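Local coordinates for protein dihydrodipicolinate synthase (Bacillus clausii KSM-K16, PDB 3E96) that probably catalyses the condensation of pyruvate with aspartate semialdehyde to 4-hydroxy-tetrahydrodipicolinate, as a Schiff-base-forming lyase of the DapA family, at residues Ile18-Phe23 with Gln273-Thr278; Gly54-Phe59 with Gly258-Val263; Asp137-Val142 with Leu160-Gly165; Val164-Ala169 with His187-Ile192. All coordinates share one frame; numbering follows the deposited sequence.

Interaction 1 (Ile18-Phe23 with Gln273-Thr278)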
loop_
_atom_site.group_PDB
_atom_site.type_symbol
_atom_site.label_atom_id
_atom_site.label_comp_id
_atom_site.label_asym_id
_atom_site.label_seq_id
_atom_site.Cartn_x
_atom_site.Cartn_y
_atom_site.Cartn_z
ATOM N N ILE B 18 -12.086 -1.906 -15.758
ATOM C CA ILE B 18 -10.885 -2.421 -15.106
ATOM C C ILE B 18 -11.006 -3.933 -15.118
ATOM O O ILE B 18 -11.788 -4.506 -14.363
ATOM C CB ILE B 18 -10.780 -1.961 -13.635
ATOM C CG1 ILE B 18 -11.251 -0.508 -13.491
ATOM C CG2 ILE B 18 -9.338 -2.117 -13.156
ATOM C CD1 ILE B 18 -10.501 0.489 -14.338
ATOM N N PRO B 19 -10.207 -4.604 -15.955
ATOM C CA PRO B 19 -10.254 -6.061 -16.060
ATOM C C PRO B 19 -9.609 -6.799 -14.905
ATOM O O PRO B 19 -8.652 -6.318 -14.300
ATOM C CB PRO B 19 -9.511 -6.325 -17.362
ATOM C CG PRO B 19 -8.393 -5.304 -17.278
ATOM C CD PRO B 19 -9.112 -4.051 -16.777
ATOM N N ILE B 20 -10.151 -7.971 -14.598
ATOM C CA ILE B 20 -9.572 -8.807 -13.562
ATOM C C ILE B 20 -8.382 -9.498 -14.222
ATOM O O ILE B 20 -8.257 -9.499 -15.452
ATOM C CB ILE B 20 -10.526 -9.935 -13.123
ATOM C CG1 ILE B 20 -10.960 -10.737 -14.358
ATOM C CG2 ILE B 20 -11.711 -9.367 -12.384
ATOM C CD1 ILE B 20 -11.436 -12.154 -14.052
ATOM N N THR B 21 -7.506 -10.069 -13.404
ATOM C CA THR B 21 -6.384 -10.847 -13.912
ATOM C C THR B 21 -6.720 -12.260 -13.438
ATOM O O THR B 21 -6.596 -12.578 -12.252
ATOM C CB THR B 21 -5.031 -10.432 -13.300
ATOM O OG1 THR B 21 -4.772 -9.052 -13.588
ATOM C CG2 THR B 21 -3.905 -11.284 -13.892
ATOM N N PRO B 22 -7.186 -13.124 -14.356
ATOM C CA PRO B 22 -7.535 -14.499 -13.984
ATOM C C PRO B 22 -6.328 -15.260 -13.446
ATOM O O PRO B 22 -5.283 -15.294 -14.091
ATOM C CB PRO B 22 -8.038 -15.102 -15.301
ATOM C CG PRO B 22 -8.531 -13.904 -16.065
ATOM C CD PRO B 22 -7.471 -12.875 -15.778
ATOM N N PHE B 23 -6.468 -15.858 -12.264
ATOM C CA PHE B 23 -5.378 -16.633 -11.674
ATOM C C PHE B 23 -5.848 -18.070 -11.490
ATOM O O PHE B 23 -6.978 -18.305 -11.059
ATOM C CB PHE B 23 -4.970 -16.082 -10.303
ATOM C CG PHE B 23 -4.421 -14.686 -10.332
ATOM C CD1 PHE B 23 -3.338 -14.362 -11.140
ATOM C CD2 PHE B 23 -4.962 -13.701 -9.504
ATOM C CE1 PHE B 23 -2.795 -13.075 -11.123
ATOM C CE2 PHE B 23 -4.429 -12.414 -9.478
ATOM C CZ PHE B 23 -3.343 -12.099 -10.288
ATOM N N GLN B 273 -18.366 -17.872 -16.555
ATOM C CA GLN B 273 -17.377 -17.018 -17.197
ATOM C C GLN B 273 -16.077 -17.375 -16.475
ATOM O O GLN B 273 -16.073 -17.558 -15.254
ATOM C CB GLN B 273 -17.727 -15.540 -16.992
ATOM C CG GLN B 273 -19.114 -15.159 -17.510
ATOM C CD GLN B 273 -19.450 -13.694 -17.265
ATOM O OE1 GLN B 273 -18.856 -13.048 -16.404
ATOM N NE2 GLN B 273 -20.421 -13.173 -18.012
ATOM N N ASN B 274 -14.983 -17.486 -17.219
ATOM C CA ASN B 274 -13.695 -17.864 -16.641
ATOM C C ASN B 274 -12.970 -16.742 -15.907
ATOM O O ASN B 274 -12.599 -15.736 -16.503
ATOM C CB ASN B 274 -12.797 -18.429 -17.739
ATOM C CG ASN B 274 -13.394 -19.666 -18.384
ATOM O OD1 ASN B 274 -13.500 -19.757 -19.609
ATOM N ND2 ASN B 274 -13.793 -20.625 -17.556
ATOM N N ALA B 275 -12.759 -16.932 -14.610
ATOM C CA ALA B 275 -12.085 -15.920 -13.807
ATOM C C ALA B 275 -11.033 -16.512 -12.886
ATOM O O ALA B 275 -10.057 -15.846 -12.536
ATOM C CB ALA B 275 -13.108 -15.148 -12.987
ATOM N N GLY B 276 -11.224 -17.764 -12.493
ATOM C CA GLY B 276 -10.273 -18.376 -11.588
ATOM C C GLY B 276 -10.448 -17.786 -10.198
ATOM O O GLY B 276 -11.562 -17.439 -9.807
ATOM N N VAL B 277 -9.350 -17.644 -9.461
ATOM C CA VAL B 277 -9.407 -17.122 -8.101
ATOM C C VAL B 277 -8.547 -15.880 -7.895
ATOM O O VAL B 277 -7.839 -15.435 -8.798
ATOM C CB VAL B 277 -8.923 -18.179 -7.089
ATOM C CG1 VAL B 277 -9.818 -19.404 -7.140
ATOM C CG2 VAL B 277 -7.472 -18.561 -7.402
ATOM N N THR B 278 -8.623 -15.325 -6.691
ATOM C CA THR B 278 -7.815 -14.163 -6.340
ATOM C C THR B 278 -6.510 -14.703 -5.761
ATOM O O THR B 278 -6.418 -15.890 -5.436
ATOM C CB THR B 278 -8.502 -13.285 -5.256
ATOM O OG1 THR B 278 -8.921 -14.109 -4.156
ATOM C CG2 THR B 278 -9.705 -12.549 -5.834
#

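Interaction 2 (Gly54-Phe59 with Gly258-Val263)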
loop_
_atom_site.group_PDB
_atom_site.type_symbol
_atom_site.label_atom_id
_atom_site.label_comp_id
_atom_site.label_asym_id
_atom_site.label_seq_id
_atom_site.Cartn_x
_atom_site.Cartn_y
_atom_site.Cartn_z
ATOM N N GLY B 54 -4.987 -2.295 -13.109
ATOM C CA GLY B 54 -5.805 -1.448 -12.261
ATOM C C GLY B 54 -5.947 -2.215 -10.958
ATOM O O GLY B 54 -5.432 -3.327 -10.840
ATOM N N ASN B 55 -6.634 -1.662 -9.970
ATOM C CA ASN B 55 -6.752 -2.395 -8.719
ATOM C C ASN B 55 -7.680 -3.597 -8.824
ATOM O O ASN B 55 -7.503 -4.575 -8.105
ATOM C CB ASN B 55 -7.165 -1.454 -7.588
ATOM C CG ASN B 55 -5.957 -0.830 -6.898
ATOM O OD1 ASN B 55 -5.977 0.338 -6.524
ATOM N ND2 ASN B 55 -4.894 -1.621 -6.726
ATOM N N THR B 56 -8.646 -3.538 -9.736
ATOM C CA THR B 56 -9.559 -4.660 -9.933
ATOM C C THR B 56 -8.748 -5.800 -10.557
ATOM O O THR B 56 -9.105 -6.971 -10.440
ATOM C CB THR B 56 -10.711 -4.292 -10.888
ATOM O OG1 THR B 56 -11.322 -3.073 -10.452
ATOM C CG2 THR B 56 -11.771 -5.395 -10.897
ATOM N N SER B 57 -7.647 -5.433 -11.212
ATOM C CA SER B 57 -6.747 -6.390 -11.861
ATOM C C SER B 57 -5.787 -7.004 -10.844
ATOM O O SER B 57 -4.946 -7.834 -11.203
ATOM C CB SER B 57 -5.901 -5.686 -12.929
ATOM O OG SER B 57 -6.666 -4.763 -13.680
ATOM N N GLU B 58 -5.905 -6.577 -9.587
ATOM C CA GLU B 58 -5.033 -7.040 -8.507
ATOM C C GLU B 58 -3.571 -6.721 -8.822
ATOM O O GLU B 58 -2.672 -7.546 -8.660
ATOM C CB GLU B 58 -5.229 -8.535 -8.256
ATOM C CG GLU B 58 -6.579 -8.854 -7.633
ATOM C CD GLU B 58 -6.807 -10.340 -7.457
ATOM O OE1 GLU B 58 -6.336 -10.906 -6.444
ATOM O OE2 GLU B 58 -7.450 -10.945 -8.349
ATOM N N PHE B 59 -3.357 -5.489 -9.269
ATOM C CA PHE B 59 -2.038 -4.977 -9.619
ATOM C C PHE B 59 -0.947 -5.293 -8.593
ATOM O O PHE B 59 0.131 -5.783 -8.946
ATOM C CB PHE B 59 -2.144 -3.461 -9.814
ATOM C CG PHE B 59 -0.827 -2.770 -9.993
ATOM C CD1 PHE B 59 -0.039 -3.023 -11.105
ATOM C CD2 PHE B 59 -0.393 -1.833 -9.058
ATOM C CE1 PHE B 59 1.165 -2.353 -11.293
ATOM C CE2 PHE B 59 0.809 -1.158 -9.234
ATOM C CZ PHE B 59 1.591 -1.418 -10.357
ATOM N N GLY B 258 -12.317 -5.724 1.118
ATOM C CA GLY B 258 -11.593 -6.971 0.930
ATOM C C GLY B 258 -12.269 -7.864 -0.100
ATOM O O GLY B 258 -11.609 -8.647 -0.782
ATOM N N ASN B 259 -13.590 -7.739 -0.213
ATOM C CA ASN B 259 -14.393 -8.534 -1.149
ATOM C C ASN B 259 -14.429 -7.975 -2.572
ATOM O O ASN B 259 -14.987 -8.607 -3.472
ATOM C CB ASN B 259 -15.839 -8.607 -0.646
ATOM C CG ASN B 259 -16.145 -9.891 0.096
ATOM O OD1 ASN B 259 -15.244 -10.626 0.488
ATOM N ND2 ASN B 259 -17.433 -10.158 0.299
ATOM N N ASN B 260 -13.829 -6.806 -2.773
ATOM C CA ASN B 260 -13.870 -6.126 -4.065
ATOM C C ASN B 260 -13.687 -6.945 -5.343
ATOM O O ASN B 260 -14.483 -6.823 -6.280
ATOM C CB ASN B 260 -12.882 -4.958 -4.065
ATOM C CG ASN B 260 -13.047 -4.064 -5.275
ATOM O OD1 ASN B 260 -12.698 -4.441 -6.394
ATOM N ND2 ASN B 260 -13.593 -2.876 -5.058
ATOM N N VAL B 261 -12.648 -7.769 -5.394
ATOM C CA VAL B 261 -12.392 -8.573 -6.588
ATOM C C VAL B 261 -12.892 -10.005 -6.467
ATOM O O VAL B 261 -13.435 -10.562 -7.424
ATOM C CB VAL B 261 -10.878 -8.605 -6.920
ATOM C CG1 VAL B 261 -10.615 -9.539 -8.110
ATOM C CG2 VAL B 261 -10.386 -7.195 -7.238
ATOM N N VAL B 262 -12.720 -10.605 -5.294
ATOM C CA VAL B 262 -13.152 -11.984 -5.120
ATOM C C VAL B 262 -14.649 -12.162 -5.400
ATOM O O VAL B 262 -15.053 -13.188 -5.943
ATOM C CB VAL B 262 -12.776 -12.524 -3.714
ATOM C CG1 VAL B 262 -13.475 -11.730 -2.630
ATOM C CG2 VAL B 262 -13.112 -14.013 -3.630
ATOM N N VAL B 263 -15.468 -11.169 -5.055
ATOM C CA VAL B 263 -16.908 -11.256 -5.331
ATOM C C VAL B 263 -17.125 -11.290 -6.848
ATOM O O VAL B 263 -17.960 -12.050 -7.355
ATOM C CB VAL B 263 -17.684 -10.051 -4.738
ATOM C CG1 VAL B 263 -19.107 -10.007 -5.303
ATOM C CG2 VAL B 263 -17.737 -10.169 -3.219
HETATM O O HOH W 1 -11.546 -2.727 -7.952
#

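Interaction 3 (Asp137-Val142 with Leu160-Gly165)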
loop_
_atom_site.group_PDB
_atom_site.type_symbol
_atom_site.label_atom_id
_atom_site.label_comp_id
_atom_site.label_asym_id
_atom_site.label_seq_id
_atom_site.Cartn_x
_atom_site.Cartn_y
_atom_site.Cartn_z
ATOM N N ASP B 137 6.468 12.051 -19.900
ATOM C CA ASP B 137 6.072 12.875 -21.039
ATOM C C ASP B 137 5.122 12.033 -21.893
ATOM O O ASP B 137 5.318 11.862 -23.098
ATOM C CB ASP B 137 7.312 13.281 -21.842
ATOM C CG ASP B 137 6.996 14.275 -22.944
ATOM O OD1 ASP B 137 6.265 15.251 -22.674
ATOM O OD2 ASP B 137 7.491 14.087 -24.077
ATOM N N PHE B 138 4.090 11.510 -21.241
ATOM C CA PHE B 138 3.106 10.643 -21.880
ATOM C C PHE B 138 1.772 10.915 -21.174
ATOM O O PHE B 138 1.759 11.244 -19.988
ATOM C CB PHE B 138 3.549 9.191 -21.659
ATOM C CG PHE B 138 2.791 8.178 -22.457
ATOM C CD1 PHE B 138 2.861 8.167 -23.846
ATOM C CD2 PHE B 138 2.049 7.192 -21.817
ATOM C CE1 PHE B 138 2.209 7.187 -24.584
ATOM C CE2 PHE B 138 1.392 6.205 -22.546
ATOM C CZ PHE B 138 1.474 6.205 -23.933
ATOM N N PRO B 139 0.638 10.792 -21.890
ATOM C CA PRO B 139 -0.664 11.045 -21.261
ATOM C C PRO B 139 -0.807 10.272 -19.959
ATOM O O PRO B 139 -0.587 9.060 -19.922
ATOM C CB PRO B 139 -1.652 10.600 -22.331
ATOM C CG PRO B 139 -0.934 11.000 -23.598
ATOM C CD PRO B 139 0.470 10.488 -23.324
ATOM N N SER B 140 -1.176 10.980 -18.895
ATOM C CA SER B 140 -1.300 10.363 -17.580
ATOM C C SER B 140 -2.568 10.734 -16.830
ATOM O O SER B 140 -3.094 11.837 -16.981
ATOM C CB SER B 140 -0.117 10.771 -16.690
ATOM O OG SER B 140 1.132 10.546 -17.317
ATOM N N LEU B 141 -3.046 9.792 -16.022
ATOM C CA LEU B 141 -4.197 10.016 -15.157
ATOM C C LEU B 141 -3.664 9.712 -13.765
ATOM O O LEU B 141 -2.678 8.985 -13.622
ATOM C CB LEU B 141 -5.346 9.049 -15.448
ATOM C CG LEU B 141 -6.136 9.191 -16.745
ATOM C CD1 LEU B 141 -5.357 8.574 -17.895
ATOM C CD2 LEU B 141 -7.474 8.495 -16.583
ATOM N N VAL B 142 -4.294 10.279 -12.744
ATOM C CA VAL B 142 -3.883 10.005 -11.375
ATOM C C VAL B 142 -5.093 9.484 -10.605
ATOM O O VAL B 142 -6.222 9.943 -10.824
ATOM C CB VAL B 142 -3.336 11.267 -10.662
ATOM C CG1 VAL B 142 -2.114 11.804 -11.409
ATOM C CG2 VAL B 142 -4.415 12.320 -10.569
ATOM N N LEU B 160 -0.102 20.689 -15.793
ATOM C CA LEU B 160 0.730 19.762 -16.554
ATOM C C LEU B 160 0.043 19.348 -17.844
ATOM O O LEU B 160 -1.074 18.832 -17.834
ATOM C CB LEU B 160 1.061 18.524 -15.716
ATOM C CG LEU B 160 1.947 18.775 -14.495
ATOM C CD1 LEU B 160 2.043 17.493 -13.665
ATOM C CD2 LEU B 160 3.333 19.251 -14.941
ATOM N N GLN B 161 0.722 19.584 -18.962
ATOM C CA GLN B 161 0.182 19.243 -20.270
ATOM C C GLN B 161 -0.226 17.781 -20.399
ATOM O O GLN B 161 -1.236 17.465 -21.027
ATOM C CB GLN B 161 1.207 19.578 -21.357
ATOM C CG GLN B 161 1.250 21.051 -21.702
ATOM C CD GLN B 161 -0.014 21.511 -22.404
ATOM O OE1 GLN B 161 -0.305 22.705 -22.464
ATOM N NE2 GLN B 161 -0.767 20.560 -22.950
ATOM N N ASN B 162 0.552 16.885 -19.802
ATOM C CA ASN B 162 0.245 15.469 -19.906
ATOM C C ASN B 162 -0.718 14.894 -18.878
ATOM O O ASN B 162 -0.980 13.695 -18.883
ATOM C CB ASN B 162 1.543 14.666 -19.942
ATOM C CG ASN B 162 2.233 14.764 -21.287
ATOM O OD1 ASN B 162 3.451 14.923 -21.370
ATOM N ND2 ASN B 162 1.448 14.664 -22.356
ATOM N N LEU B 163 -1.241 15.732 -17.986
ATOM C CA LEU B 163 -2.224 15.236 -17.026
ATOM C C LEU B 163 -3.544 15.375 -17.779
ATOM O O LEU B 163 -4.053 16.488 -17.960
ATOM C CB LEU B 163 -2.253 16.084 -15.750
ATOM C CG LEU B 163 -3.293 15.602 -14.728
ATOM C CD1 LEU B 163 -2.907 14.216 -14.224
ATOM C CD2 LEU B 163 -3.384 16.572 -13.571
ATOM N N VAL B 164 -4.089 14.251 -18.234
ATOM C CA VAL B 164 -5.325 14.277 -19.005
ATOM C C VAL B 164 -6.576 13.919 -18.225
ATOM O O VAL B 164 -7.687 14.088 -18.724
ATOM C CB VAL B 164 -5.232 13.342 -20.238
ATOM C CG1 VAL B 164 -4.093 13.786 -21.137
ATOM C CG2 VAL B 164 -5.023 11.902 -19.794
ATOM N N GLY B 165 -6.404 13.419 -17.010
ATOM C CA GLY B 165 -7.566 13.058 -16.228
ATOM C C GLY B 165 -7.272 12.699 -14.794
ATOM O O GLY B 165 -6.136 12.416 -14.417
#

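Interaction 4 (Val164-Ala169 with His187-Ile192)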
loop_
_atom_site.group_PDB
_atom_site.type_symbol
_atom_site.label_atom_id
_atom_site.label_comp_id
_atom_site.label_asym_id
_atom_site.label_seq_id
_atom_site.Cartn_x
_atom_site.Cartn_y
_atom_site.Cartn_z
ATOM N N VAL B 164 -4.089 14.251 -18.234
ATOM C CA VAL B 164 -5.325 14.277 -19.005
ATOM C C VAL B 164 -6.576 13.919 -18.225
ATOM O O VAL B 164 -7.687 14.088 -18.724
ATOM C CB VAL B 164 -5.232 13.342 -20.238
ATOM C CG1 VAL B 164 -4.093 13.786 -21.137
ATOM C CG2 VAL B 164 -5.023 11.902 -19.794
ATOM N N GLY B 165 -6.404 13.419 -17.010
ATOM C CA GLY B 165 -7.566 13.058 -16.228
ATOM C C GLY B 165 -7.272 12.699 -14.794
ATOM O O GLY B 165 -6.136 12.416 -14.417
ATOM N N VAL B 166 -8.319 12.720 -13.984
ATOM C CA VAL B 166 -8.197 12.386 -12.580
ATOM C C VAL B 166 -9.311 11.425 -12.201
ATOM O O VAL B 166 -10.484 11.698 -12.453
ATOM C CB VAL B 166 -8.336 13.640 -11.683
ATOM C CG1 VAL B 166 -8.389 13.227 -10.214
ATOM C CG2 VAL B 166 -7.178 14.597 -11.927
ATOM N N LYS B 167 -8.940 10.288 -11.629
ATOM C CA LYS B 167 -9.935 9.341 -11.162
ATOM C C LYS B 167 -10.057 9.717 -9.696
ATOM O O LYS B 167 -9.239 9.315 -8.870
ATOM C CB LYS B 167 -9.443 7.900 -11.330
ATOM C CG LYS B 167 -9.485 7.437 -12.781
ATOM C CD LYS B 167 -9.095 5.976 -12.934
ATOM C CE LYS B 167 -9.319 5.506 -14.369
ATOM N NZ LYS B 167 -8.975 4.069 -14.531
ATOM N N TYR B 168 -11.052 10.549 -9.397
ATOM C CA TYR B 168 -11.280 11.023 -8.034
ATOM C C TYR B 168 -11.957 9.900 -7.268
ATOM O O TYR B 168 -13.058 9.479 -7.625
ATOM C CB TYR B 168 -12.167 12.263 -8.057
ATOM C CG TYR B 168 -12.051 13.083 -6.800
ATOM C CD1 TYR B 168 -10.975 13.954 -6.608
ATOM C CD2 TYR B 168 -13.000 12.970 -5.786
ATOM C CE1 TYR B 168 -10.848 14.692 -5.432
ATOM C CE2 TYR B 168 -12.884 13.694 -4.612
ATOM C CZ TYR B 168 -11.810 14.555 -4.435
ATOM O OH TYR B 168 -11.704 15.269 -3.258
ATOM N N ALA B 169 -11.305 9.425 -6.211
ATOM C CA ALA B 169 -11.830 8.301 -5.450
ATOM C C ALA B 169 -12.098 8.561 -3.975
ATOM O O ALA B 169 -12.036 7.643 -3.154
ATOM C CB ALA B 169 -10.895 7.104 -5.615
ATOM N N HIS B 187 -7.055 23.959 -18.370
ATOM C CA HIS B 187 -6.251 22.771 -18.117
ATOM C C HIS B 187 -6.845 21.460 -18.625
ATOM O O HIS B 187 -6.178 20.425 -18.623
ATOM C CB HIS B 187 -5.916 22.693 -16.631
ATOM C CG HIS B 187 -5.182 23.899 -16.134
ATOM N ND1 HIS B 187 -4.166 24.495 -16.851
ATOM C CD2 HIS B 187 -5.325 24.632 -15.006
ATOM C CE1 HIS B 187 -3.718 25.546 -16.187
ATOM N NE2 HIS B 187 -4.405 25.651 -15.064
ATOM N N GLN B 188 -8.093 21.517 -19.076
ATOM C CA GLN B 188 -8.783 20.356 -19.629
ATOM C C GLN B 188 -8.473 19.047 -18.913
ATOM O O GLN B 188 -7.523 18.344 -19.256
ATOM C CB GLN B 188 -8.436 20.228 -21.115
ATOM C CG GLN B 188 -8.751 21.488 -21.909
ATOM C CD GLN B 188 -8.257 21.426 -23.341
ATOM O OE1 GLN B 188 -8.682 20.573 -24.124
ATOM N NE2 GLN B 188 -7.352 22.336 -23.693
ATOM N N ILE B 189 -9.289 18.719 -17.920
ATOM C CA ILE B 189 -9.102 17.491 -17.162
ATOM C C ILE B 189 -10.359 16.633 -17.257
ATOM O O ILE B 189 -11.471 17.129 -17.077
ATOM C CB ILE B 189 -8.837 17.798 -15.667
ATOM C CG1 ILE B 189 -7.565 18.638 -15.516
ATOM C CG2 ILE B 189 -8.737 16.503 -14.876
ATOM C CD1 ILE B 189 -6.301 17.954 -16.002
ATOM N N ALA B 190 -10.191 15.353 -17.566
ATOM C CA ALA B 190 -11.336 14.462 -17.623
ATOM C C ALA B 190 -11.593 14.074 -16.172
ATOM O O ALA B 190 -10.724 13.497 -15.525
ATOM C CB ALA B 190 -11.006 13.222 -18.445
ATOM N N TRP B 191 -12.767 14.409 -15.648
ATOM C CA TRP B 191 -13.088 14.062 -14.266
ATOM C C TRP B 191 -13.833 12.739 -14.234
ATOM O O TRP B 191 -14.965 12.643 -14.709
ATOM C CB TRP B 191 -13.929 15.161 -13.618
ATOM C CG TRP B 191 -13.134 16.391 -13.325
ATOM C CD1 TRP B 191 -13.182 17.586 -13.994
ATOM C CD2 TRP B 191 -12.151 16.545 -12.297
ATOM N NE1 TRP B 191 -12.285 18.473 -13.439
ATOM C CE2 TRP B 191 -11.640 17.859 -12.395
ATOM C CE3 TRP B 191 -11.651 15.698 -11.297
ATOM C CZ2 TRP B 191 -10.653 18.346 -11.531
ATOM C CZ3 TRP B 191 -10.665 16.185 -10.435
ATOM C CH2 TRP B 191 -10.179 17.498 -10.561
ATOM N N ILE B 192 -13.190 11.726 -13.660
ATOM C CA ILE B 192 -13.750 10.379 -13.591
ATOM C C ILE B 192 -14.068 9.919 -12.168
ATOM O O ILE B 192 -13.245 10.058 -11.265
ATOM C CB ILE B 192 -12.748 9.370 -14.208
ATOM C CG1 ILE B 192 -12.461 9.760 -15.661
ATOM C CG2 ILE B 192 -13.305 7.942 -14.137
ATOM C CD1 ILE B 192 -11.227 9.086 -16.246
#

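Interaction 1 (Ile18-Phe23 with Gln273-Thr278)
Phe-23 O takes the backbone N-H of Val-277 at 2.9 Å, the N-H pointing nearly straight at it (165°). The same oxygen is approached by Gly-276 CA at 3.3 Å in a CA-H...O contact. A CB on Gly-276 would collide with Phe-23 O, and its positive phi already favours glycine. Next along, Ala-275 O comes within 3.2 Å of Pro-22 CA, a second CA-H...O contact, and that buried oxygen finds no hydrogen-bond donor in the model. The alanine's methyl makes the apolar part of the contact: CD1 of Ile-20 reaches Ala-275 CB at 3.6 Å. With chi1 at 54°, Ile-20 CG1 sits between the backbone N and the carbonyl carbon, and from there the chain runs on to bring CD1 against the alanine. The ring of Phe-23 turns its edge to Val-277 O, 3.4 Å from CD2, and carries Thr-21 O over the centre of one face.

In the closed eight-stranded parallel barrel, residues 18-23 leave the C-terminal end of strand 15-17. Residues 273-278 belong to the link between helices 262-270 and 287-299, beyond the eight strands. The touching parts of the two segments run at 82° to each other.

Helix 262-270 positions both partners. Lys-265 NZ donates to Thr-21 O and Val-277 O, one from each segment, while Glu-269 OE2 accepts the backbone N-H groups of Ala-275 and Gly-276. Met-268 packs on both Ile-20 and Ala-275.

Interaction 2 (Gly54-Phe59 with Gly258-Val263)
The type I turn from Asn-55 to Glu-58, closed by Glu-58 N to Asn-55 O at 3.0 Å, brings Thr-56 opposite Val-261, their CA atoms 5.9 Å apart, just where the chain winds into helix 262-270. Val-261 pushes both methyls into the turn. CG2 rests 3.5 Å from the carbonyl oxygen Thr-56 O, and CG1, anti to its own backbone N (chi1 176°), lies 3.5 Å from Glu-58 OE2. The glutamate chain, extended through CD, crosses the valine obliquely, so that its CG nears both methyls and its carboxylate only CG1.

This is the C-terminal mouth of the TIM barrel, where the active site is expected: the turn follows strand 49-50, and Thr-56 is a predicted pyruvate-binding residue. A water bridges the two segments here, 2.5 Å from Thr-56 OG1 and donating to Asn-260 OD1 at 2.6 Å; Arg-252 binds that same amide oxygen. Ser-57 OG holds the start of the turn by accepting from Gly-54 N at 3.0 Å.

Glu-58 is buried, yet both carboxylate oxygens have polar partners: OE2 forms a salt bridge with Lys-265, and OE1 accepts the backbone N-H of Arg-279. The charge of Lys-265 should favour the ionised acid. With an alanine here, Lys-265 would probably be left without its carboxylate mate, the N-H of Arg-279 without its acceptor, and a gap would be likely beside Val-261 CG1. Tyr-119 of the second subunit packs on Asn-55, Asn-260 and Val-261, bringing the subunit interface to this side of the pocket.

Interaction 3 (Asp137-Val142 with Leu160-Gly165)
The carboxylate of Asp-137 and the amide of Asn-162 meet with their planes 65° apart, while the ring of Phe-138 is turned away from 160-165 and has Pro-139 CD over one face, offset toward the rim. Asn-162 lays its CB 3.4 Å from Phe-138 O, with CG anti to the carbonyl carbon (chi1 -75°), which sends the amide along the backbone of Asp-137 and Phe-138. A leucine in its place would probably leave the polar groups around Asp-137 and the Phe-138 backbone facing a branched apolar end.

From there the backbones take over. Ser-140 N gives a bond to Asn-162 O at 2.7 Å, and Ser-140 O receives Val-164 N at 2.9 Å. The bond from Val-142 N to Gly-165 O is longer, 3.3 Å. Ser-140 OG turns back on its own segment to donate to Phe-138 O. Between Ser-140 and Leu-141 the register slips by one residue, a beta bulge; Leu-141 thus pairs with Gly-165, where a CB would sit tight against Leu-141 CG.

Two apolar pairs flank the backbone bonds: Leu-141 CD1 touches Val-164 CG2 at 3.8 Å, and Val-142 CG1 meets Leu-163 CD1 at 3.8 Å, these last two side chains crossing at about a right angle. Leu-157 and Phe-129 belong to the helices over the latter pair. Parallel strands 140-144 and 163-168, joined through helix 152-157, form a beta-alpha-beta unit of the TIM barrel.

Interaction 4 (Val164-Ala169 with His187-Ile192)
Val-166 and Trp-191 form the dense part of this contact: they lie side by side, pointing the same way, with Trp-191 CZ3 3.7 Å from Val-166 CB. Ile-189 completes the cluster, its CG2 3.8 Å from Val-166 CG2 and over the centre of one face of the indole. Leu-154 and Val-179 come in from the surrounding helices. On the other face of the sheet Lys-167 and Ile-192 also run alongside each other; their nearest side-chain approach is wider, Lys-167 CG to Ile-192 CB 4.1 Å. Here CG of the lysine is anti to the carbonyl carbon (chi1 -75°) and the chain is extended beyond it, carrying NZ away from Ile-192 toward the barrel interior, where Tyr-143 lies. The solvent side is at the start of the strands, where exposed Gln-188 leads its amide away and Val-164 O takes Ala-190 N at 3.0 Å.

Further in, Val-166 N bonds to Ala-190 O, Ile-192 N to Val-166 O, and Tyr-168 N to Ile-192 O at 2.9 Å. Backbone bonds on both sides of Lys-167 thus fix the root of the predicted Schiff-base lysine, consistent with an amine presented to substrate from a rigid strand.

How the interactions relate
Interactions 3 and 4 share Val-164 and Gly-165: strand 163-168 is bonded to 140-144 on one edge and to 190-193 on the other, three neighbouring staves of the barrel. Their chemistry is repetitive backbone pairing with apolar packing, more exposed in interaction 3 and more buried in interaction 4. Interactions 1 and 2 lie across the chain's centre, both buried, and join loops to the region around helix 262-270. Interaction 1 has one direct backbone hydrogen bond; interaction 2 has none, but a bridging water and the buried charge of Glu-58. They touch through Ser-57, which bonds to Pro-19 O and Thr-21 OG1. Ile-18 CD1, 3.9 Å from Lys-167 NZ, links interactions 1 and 4 at the predicted active site.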